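PDB 4MF9: hemin degrading factor, which binds heme and probably both traffics it to heme oxygenase and degrades it in the cytoplasm of Pseudomonas aeruginosa. Local coordinates for residues A[94-99]-A[113-118]; A[88-93]-A[271-276]; A[78-83]-A[154-159]; A[277-282]-A[291-296]. All blocks are in the same frame, centred on the assembly; numbering follows the deposited sequence.

Interaction 1. Residues A[94-99]-A[113-118]; sequences GPYREV and PDIDLR. With HEM (protoporphyrin IX containing Fe), chain C.
Gly94 and Asp114, with CA atoms 5.5 Å apart, mark the closest backbone approach of 94-99 and 113-118, whose touching parts run at 52° to each other and are joined by a water rather than by direct backbone bonds. The water donates to Pro95 O at 2.7 Å and accepts from Ile115 N. Beside it Ile115 turns its branches to different partners: CG1 lies 3.4 Å from Pro95 O and also meets Gly94 O, while CG2, anti to the backbone N, approaches the Tyr96 ring obliquely. Tyr96 sits at the centre of an inverse gamma turn, closed by Arg97 N to Pro95 O, where the chain passes from one sheet of the HemS-type fold to the other. Its ring crosses Leu117 at about a right angle, Leu117 CD1 lying 3.6 Å from Tyr96 CZ; the hydroxyl is hydrogen-bonded to His153. On the heme side, Arg118 bends at chi2 (-60°) and brings NE to 3.0 Å from HEM NC. Arg118 NH1 is held by a salt bridge to Asp116 OD1 at 2.8 Å, from above the carboxylate plane, and by Leu117 O, which helps hold the guanidinium over one face of the porphyrin.

Interaction 2. Residues A[88-93]-A[271-276]; sequences CVHERK and CIQIHT
The imidazole of His90 carries Gln273 O over one face, 3.6 Å above the plane and displaced toward the rim, while His275 N lies at its edge. A second ring, that of His275, receives Arg92 NE in its own plane, at the ND1 edge. The two hydrogen bonds of the contact differ accordingly. Gln273 NE2 donates to His90 ND1 over 3.0 Å with a bent angle of 141°; the donor is tilted from the imidazole plane, and the amide stands nearly perpendicular to the ring. Arg92 NE donates to His275 ND1, also at 3.0 Å, in the ring plane but bent, with the guanidinium turned obliquely to the imidazole. Since ND1 accepts in each histidine, both are consistent with a proton on NE2; His90 NE2 is hydrogen-bonded to Val264 O. Gln273 reaches across by an extended chain, its CG anti to the backbone N (chi1 -178°), and its amide is further fixed by Thr83 at OE1 and Ala81 O at NE2. Arg92 bends at chi2, and its NH1 forms a salt bridge with Asp114. These polar groups are buried, but they are satisfied by one another and by these neighbours. The two strands cross at 60°, their axes 7.8 Å apart, as members of the two different antiparallel sheets: 88-93 runs between strands 78-84 and 296-301, and 271-276 between 117-120 and 262-268, with Phe296 stacked on the His275 ring.

Interaction 3. Residues A[78-83]-A[154-159]; sequences PIMALT and KVFLAE
Met80, Leu82 and Phe156 form the apolar centre on one face of the sheet. The side chains of Met80 and Leu82 each lie alongside the Phe156 ring and point the same way as it does. Met80 CE comes to 3.9 Å from Phe156 CD1, and Leu82 CD1 to 4.0 Å from Phe156 CE1, both approaching the ring obliquely. Met80 starts with CG anti to the backbone N (chi1 -176°) and then folds at chi2 and chi3, which curls its methyl back toward the aromatic ring. On the reverse face Ala81 pairs with Val155, and Ile79 CG2 touches Val155 CG2 at 4.3 Å. Ile79 CB also rests 3.3 Å from Phe156 O. Between these faces the backbones form an antiparallel ladder from Met80 to Leu82, with Met80-Phe156 and Leu82-Lys154 as hydrogen-bonded pairs and Ala81-Val155 as a non-hydrogen-bonded pair. Phe156 N donates to Met80 O at 2.7 Å, almost straight at 177°, and Met80 N returns a bond to Phe156 O. Leu82 N and Lys154 O, 2.8 Å apart, continue the ladder, and Lys154 N to Leu82 O completes it. At the polar edge the extended Lys154 side chain leads away from Leu82 to a salt bridge with Glu47. Strand 78-84 is flanked on its other side by 88-93, and 151-157 by 138-146, whose Gln139, Ser141 and Gln143 touch Phe156; both therefore run inside the sheet.

Interaction 4. Residues A[277-282]-A[291-296]; sequences GPVCNL and VLDPEF
The carboxylate of Asp293 is gripped by two successive backbone amides: Cys280 N donates to Asp293 OD2 and Asn281 N to Asp293 OD1, each at 2.8 Å. Both oxygens use their syn lone pairs, so the group receives a fork of N-H donors that fixes its rotation, and it probably favours the charged form. A water adds a third donor, bridging Asp293 OD2, at 2.9 Å, to Pro278 O. With CG anti to its carbonyl carbon (chi1 -72°), Asp293 directs the carboxylate across to the 277-282 loop. One residue earlier, Leu292 N donates to Asn281 O at 2.8 Å, nearly along the C=O axis. The neighbouring Leu282 and Val291 form an antiparallel non-hydrogen-bonded pair, their side chains lying side by side. Next to the carboxylate the contact becomes apolar: Val279 CG1 meets Val291 CG1 at 4.0 Å, the two side chains crossing at about a right angle, and also touches the edge of the Phe296 ring at CE2. Asp293 and Phe296 exchange backbone bonds in both directions, closing the tight turn between strands 288-293 and 296-301. The loop that leaves strand 271-277 in one sheet is thus fastened as it enters 282-285, the outermost strand of the other, while Phe296 packs against Arg92 of strand 88-93.

Overall arrangement
Interactions 1, 2 and 3 touch one another, their centres 10 to 11 Å apart, while interaction 4 touches only interaction 2, at 12 Å between centres. Along the chain, interaction 1 falls between the segments of interaction 3, interactions 2 and 3 alternate, and interaction 4 follows last. Strands 78-84, 88-93, 151-157 and 288-293 share one nine-stranded antiparallel sheet; 117-120 and 271-277 are neighbours in the other. Interaction 2 joins segments from the two HemS/ChuX repeats of the sequence, whereas interactions 1 and 3 lie in the first and interaction 4 in the second. The two repeats thus intermesh through both sheets, and interaction 1 carries this framework to the heme at Arg118.

Interaction 1. Residues A[94-99]-A[113-118]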
# COMPACT_ATOMS: atom_id res chain seq x y z
N GLY A 94 1.33 3.31 15.01
CA GLY A 94 0.20 3.15 15.92
C GLY A 94 0.00 1.69 16.30
O GLY A 94 0.64 0.80 15.75
N PRO A 95 -0.91 1.43 17.25
CA PRO A 95 -1.23 0.05 17.61
C PRO A 95 -1.97 -0.69 16.49
O PRO A 95 -2.79 -0.07 15.80
CB PRO A 95 -2.16 0.23 18.81
CG PRO A 95 -2.83 1.56 18.55
CD PRO A 95 -1.74 2.41 17.97
N TYR A 96 -1.69 -1.98 16.30
CA TYR A 96 -2.36 -2.75 15.24
C TYR A 96 -3.76 -3.18 15.66
O TYR A 96 -4.00 -4.34 16.01
CB TYR A 96 -1.52 -3.98 14.83
CG TYR A 96 -1.65 -4.38 13.37
CD1 TYR A 96 -0.80 -3.84 12.40
CD2 TYR A 96 -2.61 -5.31 12.96
CE1 TYR A 96 -0.91 -4.21 11.07
CE2 TYR A 96 -2.72 -5.69 11.64
CZ TYR A 96 -1.87 -5.14 10.70
OH TYR A 96 -1.99 -5.51 9.37
N ARG A 97 -4.67 -2.23 15.65
CA ARG A 97 -6.08 -2.43 15.97
C ARG A 97 -6.92 -1.33 15.31
O ARG A 97 -6.38 -0.32 14.99
CB ARG A 97 -6.28 -2.34 17.46
CG ARG A 97 -6.01 -0.97 17.99
CD ARG A 97 -6.58 -0.76 19.36
NE ARG A 97 -5.98 0.40 19.95
CZ ARG A 97 -6.55 1.58 20.03
NH1 ARG A 97 -7.76 1.76 19.55
NH2 ARG A 97 -5.90 2.58 20.57
N GLU A 98 -8.22 -1.55 15.13
CA GLU A 98 -8.96 -2.71 15.54
C GLU A 98 -9.09 -3.65 14.38
O GLU A 98 -9.49 -3.25 13.35
CB GLU A 98 -10.35 -2.31 16.04
CG GLU A 98 -10.41 -1.40 17.24
CD GLU A 98 -9.93 -2.06 18.53
OE1 GLU A 98 -10.07 -3.30 18.66
OE2 GLU A 98 -9.40 -1.34 19.42
N VAL A 99 -8.72 -4.91 14.56
CA VAL A 99 -8.68 -5.89 13.47
C VAL A 99 -9.96 -6.72 13.37
O VAL A 99 -10.40 -7.30 14.35
CB VAL A 99 -7.49 -6.85 13.65
CG1 VAL A 99 -7.52 -7.94 12.59
CG2 VAL A 99 -6.18 -6.08 13.58
N PRO A 113 -7.75 5.61 14.07
CA PRO A 113 -7.29 6.90 13.55
C PRO A 113 -5.84 6.87 13.09
O PRO A 113 -5.37 7.85 12.50
CB PRO A 113 -7.44 7.84 14.76
CG PRO A 113 -8.34 7.12 15.73
CD PRO A 113 -8.05 5.67 15.51
N ASP A 114 -5.13 5.77 13.34
CA ASP A 114 -3.72 5.70 12.95
C ASP A 114 -3.45 4.58 11.96
O ASP A 114 -3.27 4.84 10.76
CB ASP A 114 -2.83 5.58 14.19
CG ASP A 114 -2.95 6.79 15.09
OD1 ASP A 114 -2.24 7.79 14.84
OD2 ASP A 114 -3.75 6.74 16.04
N ILE A 115 -3.40 3.33 12.44
CA ILE A 115 -3.33 2.20 11.52
C ILE A 115 -4.71 1.98 10.90
O ILE A 115 -5.70 1.77 11.61
CB ILE A 115 -2.82 0.91 12.21
CG1 ILE A 115 -1.49 1.16 12.94
CG2 ILE A 115 -2.68 -0.21 11.18
CD1 ILE A 115 -0.38 1.63 12.05
N ASP A 116 -4.78 2.01 9.57
CA ASP A 116 -6.06 1.98 8.85
C ASP A 116 -5.76 1.22 7.57
O ASP A 116 -5.06 1.73 6.69
CB ASP A 116 -6.50 3.42 8.56
CG ASP A 116 -7.94 3.54 8.06
OD1 ASP A 116 -8.76 2.62 8.30
OD2 ASP A 116 -8.24 4.58 7.43
N LEU A 117 -6.24 -0.01 7.48
CA LEU A 117 -5.79 -0.92 6.45
C LEU A 117 -6.97 -1.66 5.84
O LEU A 117 -7.93 -2.00 6.53
CB LEU A 117 -4.81 -1.96 7.05
CG LEU A 117 -3.45 -1.49 7.55
CD1 LEU A 117 -2.77 -2.57 8.42
CD2 LEU A 117 -2.55 -1.17 6.38
N ARG A 118 -6.89 -1.93 4.54
CA ARG A 118 -7.83 -2.85 3.91
C ARG A 118 -7.00 -3.99 3.36
O ARG A 118 -6.13 -3.77 2.50
CB ARG A 118 -8.59 -2.17 2.77
CG ARG A 118 -9.23 -0.84 3.14
CD ARG A 118 -10.24 -0.96 4.28
NE ARG A 118 -10.78 0.34 4.67
CZ ARG A 118 -10.43 1.01 5.78
NH1 ARG A 118 -9.56 0.48 6.63
NH2 ARG A 118 -10.97 2.20 6.04
CHA HEM C . -12.45 5.06 0.26
CHB HEM C . -13.81 5.05 4.79
CHC HEM C . -14.21 0.26 4.60
CHD HEM C . -11.74 0.33 0.49
C1A HEM C . -12.87 5.47 1.49
C2A HEM C . -13.10 6.82 1.88
C3A HEM C . -13.50 6.80 3.13
C4A HEM C . -13.47 5.47 3.53
CMA HEM C . -13.83 8.01 3.96
CAA HEM C . -12.97 8.06 1.07
CBA HEM C . -14.17 9.05 1.10
CGA HEM C . -15.27 8.43 0.32
O1A HEM C . -16.42 8.42 0.74
O2A HEM C . -14.98 7.93 -0.74
C1B HEM C . -14.04 3.70 5.07
C2B HEM C . -14.55 3.34 6.32
C3B HEM C . -14.69 2.01 6.32
C4B HEM C . -14.23 1.56 4.99
CMB HEM C . -14.91 4.29 7.43
CAB HEM C . -15.23 1.26 7.49
CBB HEM C . -14.94 0.04 7.81
C1C HEM C . -13.60 -0.17 3.47
C2C HEM C . -13.53 -1.48 3.05
C3C HEM C . -12.84 -1.48 1.88
C4C HEM C . -12.45 -0.15 1.58
CMC HEM C . -14.14 -2.66 3.74
CAC HEM C . -12.53 -2.66 1.10
CBC HEM C . -11.67 -2.51 0.13
C1D HEM C . -11.74 1.66 0.06
C2D HEM C . -11.19 2.13 -1.25
C3D HEM C . -11.42 3.44 -1.29
C4D HEM C . -12.09 3.77 -0.03
CMD HEM C . -10.52 1.34 -2.36
CAD HEM C . -11.04 4.37 -2.42
CBD HEM C . -12.29 4.69 -3.23
CGD HEM C . -12.15 5.31 -4.59
O1D HEM C . -12.82 6.30 -4.78
O2D HEM C . -11.46 4.85 -5.49
NA HEM C . -13.10 4.65 2.53
NB HEM C . -13.87 2.63 4.28
NC HEM C . -12.96 0.59 2.58
ND HEM C . -12.25 2.68 0.73
FE HEM C . -13.05 2.63 2.38
O HOH W 1 -3.57 2.52 15.37

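Interaction 2. Residues A[88-93]-A[271-276]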
# COMPACT_ATOMS: atom_id res chain seq x y z
N CYS A 88 5.75 4.24 -4.40
CA CYS A 88 5.33 4.96 -3.21
C CYS A 88 5.30 4.07 -1.99
O CYS A 88 4.73 2.98 -2.02
CB CYS A 88 3.96 5.62 -3.44
SG CYS A 88 3.50 6.83 -2.19
N VAL A 89 5.91 4.56 -0.91
CA VAL A 89 5.97 3.86 0.36
C VAL A 89 5.21 4.63 1.43
O VAL A 89 5.46 5.82 1.65
CB VAL A 89 7.42 3.73 0.84
CG1 VAL A 89 7.45 3.03 2.19
CG2 VAL A 89 8.26 2.99 -0.19
N HIS A 90 4.32 3.92 2.12
CA HIS A 90 3.49 4.48 3.17
C HIS A 90 3.91 3.86 4.53
O HIS A 90 3.84 2.64 4.71
CB HIS A 90 2.04 4.11 2.83
CG HIS A 90 0.99 4.94 3.52
ND1 HIS A 90 0.79 4.92 4.88
CD2 HIS A 90 0.02 5.74 3.00
CE1 HIS A 90 -0.24 5.69 5.18
NE2 HIS A 90 -0.72 6.21 4.06
N GLU A 91 4.37 4.66 5.47
CA GLU A 91 4.71 4.20 6.80
C GLU A 91 3.90 4.87 7.86
O GLU A 91 4.03 6.04 8.08
CB GLU A 91 6.21 4.37 7.12
CG GLU A 91 7.13 3.64 6.22
CD GLU A 91 8.63 3.83 6.46
OE1 GLU A 91 9.07 4.36 7.43
OE2 GLU A 91 9.33 3.36 5.64
N ARG A 92 3.10 4.12 8.58
CA ARG A 92 2.23 4.69 9.59
C ARG A 92 2.46 4.06 10.94
O ARG A 92 2.60 2.88 11.03
CB ARG A 92 0.78 4.54 9.21
CG ARG A 92 -0.20 5.46 9.86
CD ARG A 92 0.23 6.90 9.82
NE ARG A 92 -0.82 7.83 10.22
CZ ARG A 92 -1.13 8.16 11.44
NH1 ARG A 92 -0.52 7.61 12.47
NH2 ARG A 92 -2.10 9.00 11.65
N LYS A 93 2.46 4.84 11.99
CA LYS A 93 2.70 4.35 13.33
C LYS A 93 1.46 4.34 14.19
O LYS A 93 0.65 5.23 14.08
CB LYS A 93 3.78 5.14 14.01
CG LYS A 93 5.13 5.03 13.40
CD LYS A 93 6.10 5.80 14.24
CE LYS A 93 7.28 6.24 13.44
NZ LYS A 93 8.20 7.01 14.31
N CYS A 271 -3.11 -5.13 -0.48
CA CYS A 271 -3.15 -4.37 0.76
C CYS A 271 -3.25 -2.90 0.44
O CYS A 271 -2.55 -2.40 -0.45
CB CYS A 271 -1.90 -4.66 1.60
SG CYS A 271 -1.90 -3.93 3.25
N ILE A 272 -4.13 -2.20 1.14
CA ILE A 272 -4.20 -0.75 1.03
C ILE A 272 -4.05 -0.16 2.42
O ILE A 272 -4.70 -0.61 3.36
CB ILE A 272 -5.52 -0.28 0.38
CG1 ILE A 272 -5.64 -0.85 -1.04
CG2 ILE A 272 -5.59 1.24 0.40
CD1 ILE A 272 -7.05 -0.80 -1.63
N GLN A 273 -3.17 0.84 2.53
CA GLN A 273 -2.89 1.51 3.79
C GLN A 273 -3.24 2.99 3.66
O GLN A 273 -2.98 3.61 2.64
CB GLN A 273 -1.40 1.35 4.14
CG GLN A 273 -0.98 1.96 5.46
CD GLN A 273 0.39 1.43 5.94
OE1 GLN A 273 0.63 0.22 5.97
NE2 GLN A 273 1.27 2.34 6.31
N ILE A 274 -3.84 3.55 4.71
CA ILE A 274 -4.44 4.88 4.64
C ILE A 274 -3.93 5.74 5.79
O ILE A 274 -3.80 5.26 6.92
CB ILE A 274 -6.00 4.77 4.74
CG1 ILE A 274 -6.54 3.76 3.73
CG2 ILE A 274 -6.65 6.12 4.49
CD1 ILE A 274 -7.92 3.20 4.10
N HIS A 275 -3.61 6.99 5.49
CA HIS A 275 -3.34 7.98 6.52
C HIS A 275 -4.46 9.00 6.50
O HIS A 275 -4.81 9.50 5.43
CB HIS A 275 -2.04 8.71 6.24
CG HIS A 275 -1.90 10.01 6.98
ND1 HIS A 275 -1.62 10.07 8.33
CD2 HIS A 275 -2.02 11.29 6.56
CE1 HIS A 275 -1.56 11.33 8.71
NE2 HIS A 275 -1.81 12.10 7.66
N THR A 276 -5.03 9.30 7.66
CA THR A 276 -6.01 10.37 7.79
C THR A 276 -5.45 11.45 8.70
O THR A 276 -4.97 11.16 9.79
CB THR A 276 -7.35 9.86 8.36
OG1 THR A 276 -7.87 8.83 7.51
CG2 THR A 276 -8.35 10.99 8.45

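Interaction 3. Residues A[78-83]-A[154-159]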
# COMPACT_ATOMS: atom_id res chain seq x y z
N PRO A 78 2.24 -0.18 20.08
CA PRO A 78 2.53 0.68 18.93
C PRO A 78 3.59 0.09 18.02
O PRO A 78 4.70 -0.23 18.48
CB PRO A 78 3.04 1.97 19.58
CG PRO A 78 2.41 1.98 20.92
CD PRO A 78 2.37 0.54 21.36
N ILE A 79 3.26 -0.06 16.75
CA ILE A 79 4.20 -0.54 15.75
C ILE A 79 4.31 0.45 14.61
O ILE A 79 3.71 1.54 14.64
CB ILE A 79 3.74 -1.90 15.17
CG1 ILE A 79 2.22 -1.91 14.95
CG2 ILE A 79 4.14 -3.04 16.10
CD1 ILE A 79 1.77 -1.39 13.56
N MET A 80 5.04 0.09 13.60
CA MET A 80 5.01 0.79 12.36
C MET A 80 4.61 -0.15 11.21
O MET A 80 5.22 -1.18 11.02
CB MET A 80 6.36 1.41 12.08
CG MET A 80 6.45 2.25 10.86
SD MET A 80 6.77 1.44 9.36
CE MET A 80 8.51 1.12 9.36
N ALA A 81 3.58 0.23 10.49
CA ALA A 81 3.08 -0.56 9.38
C ALA A 81 3.66 0.01 8.10
O ALA A 81 3.70 1.24 7.91
CB ALA A 81 1.54 -0.51 9.34
N LEU A 82 4.13 -0.87 7.22
CA LEU A 82 4.75 -0.44 5.97
C LEU A 82 4.07 -1.11 4.80
O LEU A 82 4.11 -2.33 4.66
CB LEU A 82 6.25 -0.77 5.95
CG LEU A 82 7.21 -0.04 4.99
CD1 LEU A 82 8.66 -0.33 5.43
CD2 LEU A 82 7.04 -0.43 3.53
N THR A 83 3.46 -0.30 3.94
CA THR A 83 2.82 -0.81 2.73
C THR A 83 3.28 0.04 1.56
O THR A 83 3.30 1.25 1.67
CB THR A 83 1.31 -0.70 2.85
OG1 THR A 83 0.88 -1.48 3.97
CG2 THR A 83 0.64 -1.20 1.58
N LYS A 154 4.25 -5.14 5.72
CA LYS A 154 5.20 -5.45 6.80
C LYS A 154 4.81 -4.67 8.04
O LYS A 154 4.33 -3.54 7.93
CB LYS A 154 6.63 -5.06 6.42
CG LYS A 154 7.20 -5.84 5.26
CD LYS A 154 8.42 -5.14 4.68
CE LYS A 154 9.08 -6.02 3.63
NZ LYS A 154 10.16 -5.31 2.91
N VAL A 155 5.03 -5.25 9.21
CA VAL A 155 4.87 -4.50 10.45
C VAL A 155 6.12 -4.59 11.31
O VAL A 155 6.63 -5.68 11.59
CB VAL A 155 3.52 -4.78 11.20
CG1 VAL A 155 2.54 -5.59 10.34
CG2 VAL A 155 3.71 -5.40 12.53
N PHE A 156 6.63 -3.42 11.66
CA PHE A 156 7.90 -3.32 12.36
C PHE A 156 7.69 -2.95 13.81
O PHE A 156 6.91 -2.05 14.12
CB PHE A 156 8.78 -2.26 11.67
CG PHE A 156 9.47 -2.76 10.44
CD1 PHE A 156 8.80 -2.78 9.22
CD2 PHE A 156 10.78 -3.22 10.49
CE1 PHE A 156 9.42 -3.25 8.07
CE2 PHE A 156 11.41 -3.68 9.35
CZ PHE A 156 10.73 -3.70 8.13
N LEU A 157 8.36 -3.67 14.71
CA LEU A 157 8.38 -3.24 16.10
C LEU A 157 9.20 -1.95 16.21
O LEU A 157 10.22 -1.78 15.54
CB LEU A 157 8.92 -4.34 17.02
CG LEU A 157 7.90 -5.33 17.57
CD1 LEU A 157 7.41 -6.32 16.51
CD2 LEU A 157 8.51 -6.06 18.77
N ALA A 158 8.79 -1.04 17.05
CA ALA A 158 9.54 0.17 17.22
C ALA A 158 9.85 0.45 18.69
O ALA A 158 9.73 -0.41 19.49
CB ALA A 158 8.85 1.31 16.56
N GLU A 159 10.21 1.66 18.95
CA GLU A 159 10.76 2.10 20.20
C GLU A 159 9.80 1.73 21.32
O GLU A 159 10.22 1.34 22.38
CB GLU A 159 10.78 3.61 20.07
CG GLU A 159 11.71 4.16 19.03
CD GLU A 159 11.16 4.34 17.62
OE1 GLU A 159 12.00 4.56 16.74
OE2 GLU A 159 9.95 4.26 17.34

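Interaction 4. Residues A[277-282]-A[291-296]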
# COMPACT_ATOMS: atom_id res chain seq x y z
N GLY A 277 -5.48 12.69 8.23
CA GLY A 277 -5.00 13.80 9.03
C GLY A 277 -4.16 14.76 8.22
O GLY A 277 -3.98 14.57 7.02
N PRO A 278 -3.64 15.79 8.84
CA PRO A 278 -2.77 16.75 8.13
C PRO A 278 -1.40 16.21 7.83
O PRO A 278 -1.02 15.25 8.40
CB PRO A 278 -2.67 17.89 9.13
CG PRO A 278 -2.77 17.20 10.41
CD PRO A 278 -3.82 16.17 10.23
N VAL A 279 -0.71 16.83 6.94
CA VAL A 279 0.69 16.60 6.75
C VAL A 279 1.38 17.90 7.09
O VAL A 279 0.79 18.93 6.97
CB VAL A 279 1.00 16.11 5.36
CG1 VAL A 279 0.33 14.74 5.18
CG2 VAL A 279 0.52 17.07 4.32
N CYS A 280 2.56 17.84 7.67
CA CYS A 280 3.22 19.07 8.13
C CYS A 280 4.60 19.23 7.54
O CYS A 280 4.89 20.22 6.88
CB CYS A 280 3.33 19.11 9.66
SG CYS A 280 1.76 19.00 10.55
N ASN A 281 5.43 18.22 7.72
CA ASN A 281 6.81 18.36 7.38
C ASN A 281 7.11 17.67 6.12
O ASN A 281 6.94 16.50 6.07
CB ASN A 281 7.64 17.78 8.53
CG ASN A 281 8.95 18.45 8.64
OD1 ASN A 281 9.89 18.09 7.97
ND2 ASN A 281 9.01 19.46 9.47
N LEU A 282 7.57 18.38 5.11
CA LEU A 282 7.72 17.87 3.79
C LEU A 282 9.12 18.11 3.26
O LEU A 282 9.68 19.11 3.53
CB LEU A 282 6.71 18.54 2.86
CG LEU A 282 5.22 18.22 2.88
CD1 LEU A 282 4.79 17.51 4.12
CD2 LEU A 282 4.34 19.44 2.63
N VAL A 291 6.86 12.96 2.88
CA VAL A 291 6.19 13.45 4.08
C VAL A 291 6.97 12.87 5.26
O VAL A 291 7.24 11.67 5.28
CB VAL A 291 4.72 13.00 4.15
CG1 VAL A 291 4.08 13.42 5.47
CG2 VAL A 291 3.95 13.60 2.99
N LEU A 292 7.28 13.68 6.25
CA LEU A 292 8.15 13.24 7.32
C LEU A 292 7.71 13.66 8.68
O LEU A 292 8.37 14.39 9.37
CB LEU A 292 9.56 13.69 7.06
CG LEU A 292 10.18 13.20 5.80
CD1 LEU A 292 11.40 14.04 5.57
CD2 LEU A 292 10.53 11.75 5.90
N ASP A 293 6.57 13.20 9.05
CA ASP A 293 5.95 13.60 10.30
C ASP A 293 6.15 12.53 11.37
O ASP A 293 6.44 11.37 11.04
CB ASP A 293 4.45 13.87 10.08
CG ASP A 293 4.20 15.15 9.31
OD1 ASP A 293 5.02 16.08 9.40
OD2 ASP A 293 3.18 15.24 8.59
N PRO A 294 5.90 12.87 12.61
CA PRO A 294 6.22 11.96 13.69
C PRO A 294 5.53 10.60 13.51
O PRO A 294 6.19 9.61 13.57
CB PRO A 294 5.67 12.69 14.88
CG PRO A 294 5.82 14.13 14.54
CD PRO A 294 6.08 14.25 13.06
N GLU A 295 4.23 10.55 13.27
CA GLU A 295 3.54 9.30 13.12
C GLU A 295 3.32 8.81 11.68
O GLU A 295 2.77 7.79 11.49
CB GLU A 295 2.26 9.29 13.91
CG GLU A 295 2.39 9.82 15.32
CD GLU A 295 3.21 8.91 16.25
OE1 GLU A 295 3.03 7.71 16.23
OE2 GLU A 295 4.00 9.41 17.06
N PHE A 296 3.80 9.55 10.72
CA PHE A 296 3.52 9.25 9.32
C PHE A 296 4.65 9.66 8.40
O PHE A 296 5.02 10.84 8.33
CB PHE A 296 2.24 9.97 8.88
CG PHE A 296 1.89 9.81 7.42
CD1 PHE A 296 1.83 8.55 6.85
CD2 PHE A 296 1.58 10.93 6.63
CE1 PHE A 296 1.49 8.40 5.51
CE2 PHE A 296 1.25 10.79 5.30
CZ PHE A 296 1.18 9.53 4.73
O HOH W 2 1.03 13.50 9.28